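PDB 3AEI: prefoldin beta subunit 2 from Thermococcus sp., which probably serves as a subunit of a prefoldin, the coiled-coil co-chaperone that holds unfolded proteins and hands them to the group II chaperonin. Local coordinates for residues E31-E34 with G35-S39; V55-K59 with D60-E64. One frame throughout, in Å; residues are numbered along the deposited sequence.

Both contacts are local and lie in series along the chain. Contact 1 is the C-terminal end of helix 2-37. Contact 2 is the passage from strand 53-57 into helix 59-93. Each is partly buried, through Ala33 and Ile37 in contact 1 and Ile57 and Ala62 in contact 2. Charged side chains pair elsewhere or lie nearer the surface. Their chemistry differs with the helix end. In contact 1 a hydroxyl donates to a carbonyl of the last turn. In contact 2 a hydroxyl accepts an N-H of the first turn and a carboxylate that of the N-cap residue. They touch where Ile37 CG2 packs on Lys59 CG at 3.6 Å; Thr38 and Glu34 both meet Ile63.

Contact 1. Residues E31-E34 with G35-S39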
loop_
_atom_site.group_PDB
_atom_site.type_symbol
_atom_site.label_atom_id
_atom_site.label_comp_id
_atom_site.label_asym_id
_atom_site.label_seq_id
_atom_site.Cartn_x
_atom_site.Cartn_y
_atom_site.Cartn_z
ATOM N N GLU A 31 10.797 -3.148 15.692
ATOM C CA GLU A 31 11.726 -3.783 16.652
ATOM C C GLU A 31 12.956 -4.336 15.903
ATOM O O GLU A 31 14.086 -4.210 16.377
ATOM C CB GLU A 31 10.990 -4.886 17.441
ATOM C CG GLU A 31 9.783 -4.291 18.181
ATOM C CD GLU A 31 8.898 -5.310 18.889
ATOM O OE1 GLU A 31 8.732 -6.436 18.364
ATOM O OE2 GLU A 31 8.346 -4.962 19.965
ATOM N N TYR A 32 12.748 -4.898 14.704
ATOM C CA TYR A 32 13.846 -5.403 13.909
ATOM C C TYR A 32 14.751 -4.238 13.532
ATOM O O TYR A 32 15.972 -4.311 13.693
ATOM C CB TYR A 32 13.308 -6.091 12.655
ATOM C CG TYR A 32 14.313 -6.982 11.979
ATOM C CD1 TYR A 32 14.309 -8.367 12.191
ATOM C CD2 TYR A 32 15.233 -6.453 11.095
ATOM C CE1 TYR A 32 15.208 -9.196 11.511
ATOM C CE2 TYR A 32 16.140 -7.270 10.411
ATOM C CZ TYR A 32 16.112 -8.639 10.623
ATOM O OH TYR A 32 16.955 -9.446 9.897
ATOM N N ALA A 33 14.142 -3.139 13.088
ATOM C CA ALA A 33 14.906 -1.951 12.698
ATOM C C ALA A 33 15.737 -1.450 13.903
ATOM O O ALA A 33 16.897 -1.069 13.739
ATOM C CB ALA A 33 13.952 -0.842 12.216
ATOM N N GLU A 34 15.151 -1.462 15.096
ATOM C CA GLU A 34 15.856 -0.980 16.304
ATOM C C GLU A 34 17.111 -1.813 16.542
ATOM O O GLU A 34 18.172 -1.282 16.847
ATOM C CB GLU A 34 14.939 -1.057 17.516
ATOM C CG GLU A 34 15.396 -0.195 18.680
ATOM C CD GLU A 34 14.363 -0.196 19.789
ATOM O OE1 GLU A 34 14.226 0.828 20.487
ATOM O OE2 GLU A 34 13.679 -1.223 19.957
ATOM N N GLY A 35 16.994 -3.122 16.359
ATOM C CA GLY A 35 18.166 -3.968 16.543
ATOM C C GLY A 35 19.308 -3.599 15.620
ATOM O O GLY A 35 20.470 -3.629 16.042
ATOM N N ILE A 36 18.995 -3.244 14.372
ATOM C CA ILE A 36 20.013 -2.868 13.407
ATOM C C ILE A 36 20.604 -1.496 13.731
ATOM O O ILE A 36 21.837 -1.277 13.692
ATOM C CB ILE A 36 19.441 -2.802 11.988
ATOM C CG1 ILE A 36 18.936 -4.200 11.589
ATOM C CG2 ILE A 36 20.477 -2.235 11.023
ATOM C CD1 ILE A 36 18.433 -4.313 10.198
ATOM N N ILE A 37 19.714 -0.563 14.040
ATOM C CA ILE A 37 20.140 0.799 14.324
ATOM C C ILE A 37 21.052 0.876 15.531
ATOM O O ILE A 37 21.934 1.734 15.589
ATOM C CB ILE A 37 18.888 1.680 14.551
ATOM C CG1 ILE A 37 18.160 1.856 13.212
ATOM C CG2 ILE A 37 19.266 3.045 15.115
ATOM C CD1 ILE A 37 16.670 2.314 13.389
ATOM N N THR A 38 20.851 -0.016 16.484
ATOM C CA THR A 38 21.676 0.033 17.675
ATOM C C THR A 38 22.852 -0.936 17.580
ATOM O O THR A 38 23.553 -1.137 18.562
ATOM C CB THR A 38 20.846 -0.263 18.929
ATOM O OG1 THR A 38 20.318 -1.609 18.858
ATOM C CG2 THR A 38 19.710 0.739 19.066
ATOM N N SER A 39 23.078 -1.514 16.405
ATOM C CA SER A 39 24.189 -2.455 16.234
ATOM C C SER A 39 25.518 -1.713 16.122
ATOM O O SER A 39 25.568 -0.490 16.149
ATOM C CB SER A 39 23.969 -3.389 15.027
ATOM O OG SER A 39 23.987 -2.729 13.774
#
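Tyr32 and Ile36 sit one turn apart on the last turns of helix 2-37, the first helix of the prefoldin coiled coil. CG of Tyr32 is anti to the backbone N (chi1 -163°), which leans the ring toward the helix end. There Tyr32 CE2 meets Ile36 CD1 at 3.7 Å. The methyl approaches the ring at an oblique angle, and the two side chains run across each other rather than alongside. Arg48 and Phe50 of the second subunit pack on Tyr32 and Ile36, respectively.

Ala33 and Ile37 make the next pair round the helix, and both are buried. Ile37 CG1 folds back over the Ala33 carbonyl and comes within 3.2 Å of Ala33 O, while Ile37 CD1 stays 4.3 Å from Ala33 CB. The same carbonyl takes the Ile37 N-H, with Ile37 N 2.9 Å from Ala33 O, in a nearly straight bond. Phe50 and Val55 of the second subunit pack on Ala33 and Ile37, respectively.

Glu34 extends toward helix 59-93, where its side chain touches Ile63 and Ile66. Neighbouring Glu31 makes a salt bridge to Arg70 of that helix. Thr38 is the first residue to leave helical geometry. Its OG1 stands between the backbone N and the carbonyl carbon (chi1 63°), a position from which it can turn back to the preceding turn. Ser39 closes the helix end in a similar way, its OG donating at 2.6 Å to a lone pair of Ile36 O. Glu34 O accepts from Thr38 N and from Thr38 OG1, each at 3.0 Å, and the two donors reach it from opposite faces of the carbonyl plane.

Contact 2. Residues V55-K59 with D60-E64; sequences VEITK and DEAIE
Thr58 and Glu61 form a capping box at the start of helix 59-93. Thr58 is the N-cap, and its OG1 accepts from Glu61 N at 3.1 Å. Glu61 returns the bond: its OE1 takes the N-H of Thr58, 2.9 Å from Thr58 N, on the anti side and 35° out of the carboxylate plane. With chi1 at -72°, Glu61 CG lies beside its own backbone N, and the extended chain crosses the Thr58 side chain obliquely on its way back to the Thr58 N-H. Glu61 OE1 also lies 3.2 Å from Ile57 CB. The other oxygen, OE2, forms a salt bridge with Arg44 of the third subunit. With an alanine here, the Thr58 N-H would probably lose this acceptor, and Arg44 of the third subunit its carboxylate partner.

Lys59 lies side by side with Ile63, both pointing the same way. Lys59 CG and Lys59 CE each lie 3.9 Å from Ile63 CD1, the lysine chain being fully extended past it. Ile63 N bonds to Lys59 O at 2.9 Å.

On the inner side, Ile57 CD1 reaches 3.8 Å from Ala62 CB. Ile46 of strand 46-50 touches both residues. Lys59 and Ala62 rest against Ile37 of helix 2-37, which places this turn between the two-stranded hairpin and the end of the first helix.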
loop_
_atom_site.group_PDB
_atom_site.type_symbol
_atom_site.label_atom_id
_atom_site.label_comp_id
_atom_site.label_asym_id
_atom_site.label_seq_id
_atom_site.Cartn_x
_atom_site.Cartn_y
_atom_site.Cartn_z
ATOM N N VAL A 55 12.216 11.779 5.163
ATOM C CA VAL A 55 13.019 12.853 5.796
ATOM C C VAL A 55 14.102 12.224 6.646
ATOM O O VAL A 55 13.821 11.339 7.439
ATOM C CB VAL A 55 12.125 13.720 6.726
ATOM C CG1 VAL A 55 12.951 14.820 7.376
ATOM C CG2 VAL A 55 10.995 14.310 5.916
ATOM N N GLU A 56 15.337 12.696 6.502
ATOM C CA GLU A 56 16.416 12.119 7.265
ATOM C C GLU A 56 16.269 12.413 8.747
ATOM O O GLU A 56 15.940 13.540 9.127
ATOM C CB GLU A 56 17.737 12.657 6.746
ATOM C CG GLU A 56 18.934 11.937 7.345
ATOM C CD GLU A 56 20.250 12.363 6.707
ATOM O OE1 GLU A 56 20.297 13.412 6.057
ATOM O OE2 GLU A 56 21.251 11.650 6.855
ATOM N N ILE A 57 16.493 11.388 9.562
ATOM C CA ILE A 57 16.411 11.551 10.996
ATOM C C ILE A 57 17.633 10.930 11.638
ATOM O O ILE A 57 18.349 10.166 11.002
ATOM C CB ILE A 57 15.135 10.941 11.615
ATOM C CG1 ILE A 57 15.045 9.444 11.380
ATOM C CG2 ILE A 57 13.902 11.620 11.043
ATOM C CD1 ILE A 57 13.959 8.804 12.198
ATOM N N THR A 58 17.889 11.296 12.884
ATOM C CA THR A 58 19.046 10.741 13.572
ATOM C C THR A 58 18.743 9.400 14.229
ATOM O O THR A 58 17.593 8.989 14.357
ATOM C CB THR A 58 19.526 11.710 14.682
ATOM O OG1 THR A 58 18.521 11.785 15.711
ATOM C CG2 THR A 58 19.781 13.118 14.104
ATOM N N LYS A 59 19.802 8.712 14.655
ATOM C CA LYS A 59 19.644 7.451 15.365
ATOM C C LYS A 59 18.758 7.656 16.598
ATOM O O LYS A 59 17.849 6.889 16.843
ATOM C CB LYS A 59 21.031 6.927 15.780
ATOM C CG LYS A 59 20.977 5.759 16.731
ATOM C CD LYS A 59 22.388 5.346 17.152
ATOM C CE LYS A 59 22.359 4.268 18.234
ATOM N NZ LYS A 59 23.721 3.888 18.729
ATOM N N ASP A 60 19.012 8.694 17.393
ATOM C CA ASP A 60 18.201 8.953 18.576
ATOM C C ASP A 60 16.741 9.241 18.226
ATOM O O ASP A 60 15.832 8.802 18.923
ATOM C CB ASP A 60 18.798 10.123 19.378
ATOM C CG ASP A 60 20.043 9.721 20.168
ATOM O OD1 ASP A 60 20.559 10.575 20.926
ATOM O OD2 ASP A 60 20.506 8.562 20.043
ATOM N N GLU A 61 16.501 9.954 17.123
ATOM C CA GLU A 61 15.130 10.236 16.750
ATOM C C GLU A 61 14.449 8.940 16.329
ATOM O O GLU A 61 13.278 8.720 16.629
ATOM C CB GLU A 61 15.094 11.239 15.583
ATOM C CG GLU A 61 15.493 12.683 16.025
ATOM C CD GLU A 61 15.683 13.676 14.872
ATOM O OE1 GLU A 61 15.953 13.265 13.730
ATOM O OE2 GLU A 61 15.594 14.911 15.128
ATOM N N ALA A 62 15.193 8.090 15.630
ATOM C CA ALA A 62 14.648 6.811 15.150
ATOM C C ALA A 62 14.287 5.915 16.322
ATOM O O ALA A 62 13.221 5.332 16.352
ATOM C CB ALA A 62 15.669 6.109 14.251
ATOM N N ILE A 63 15.171 5.839 17.309
ATOM C CA ILE A 63 14.882 5.017 18.469
ATOM C C ILE A 63 13.639 5.575 19.204
ATOM O O ILE A 63 12.763 4.817 19.630
ATOM C CB ILE A 63 16.136 4.945 19.412
ATOM C CG1 ILE A 63 17.256 4.192 18.699
ATOM C CG2 ILE A 63 15.764 4.234 20.717
ATOM C CD1 ILE A 63 18.609 4.297 19.397
ATOM N N GLU A 64 13.537 6.894 19.328
ATOM C CA GLU A 64 12.375 7.497 19.987
ATOM C C GLU A 64 11.074 7.149 19.283
ATOM O O GLU A 64 10.069 6.769 19.913
ATOM C CB GLU A 64 12.547 9.007 20.055
ATOM C CG GLU A 64 13.377 9.451 21.222
ATOM C CD GLU A 64 13.501 10.960 21.312
ATOM O OE1 GLU A 64 12.511 11.667 21.003
ATOM O OE2 GLU A 64 14.592 11.427 21.708
#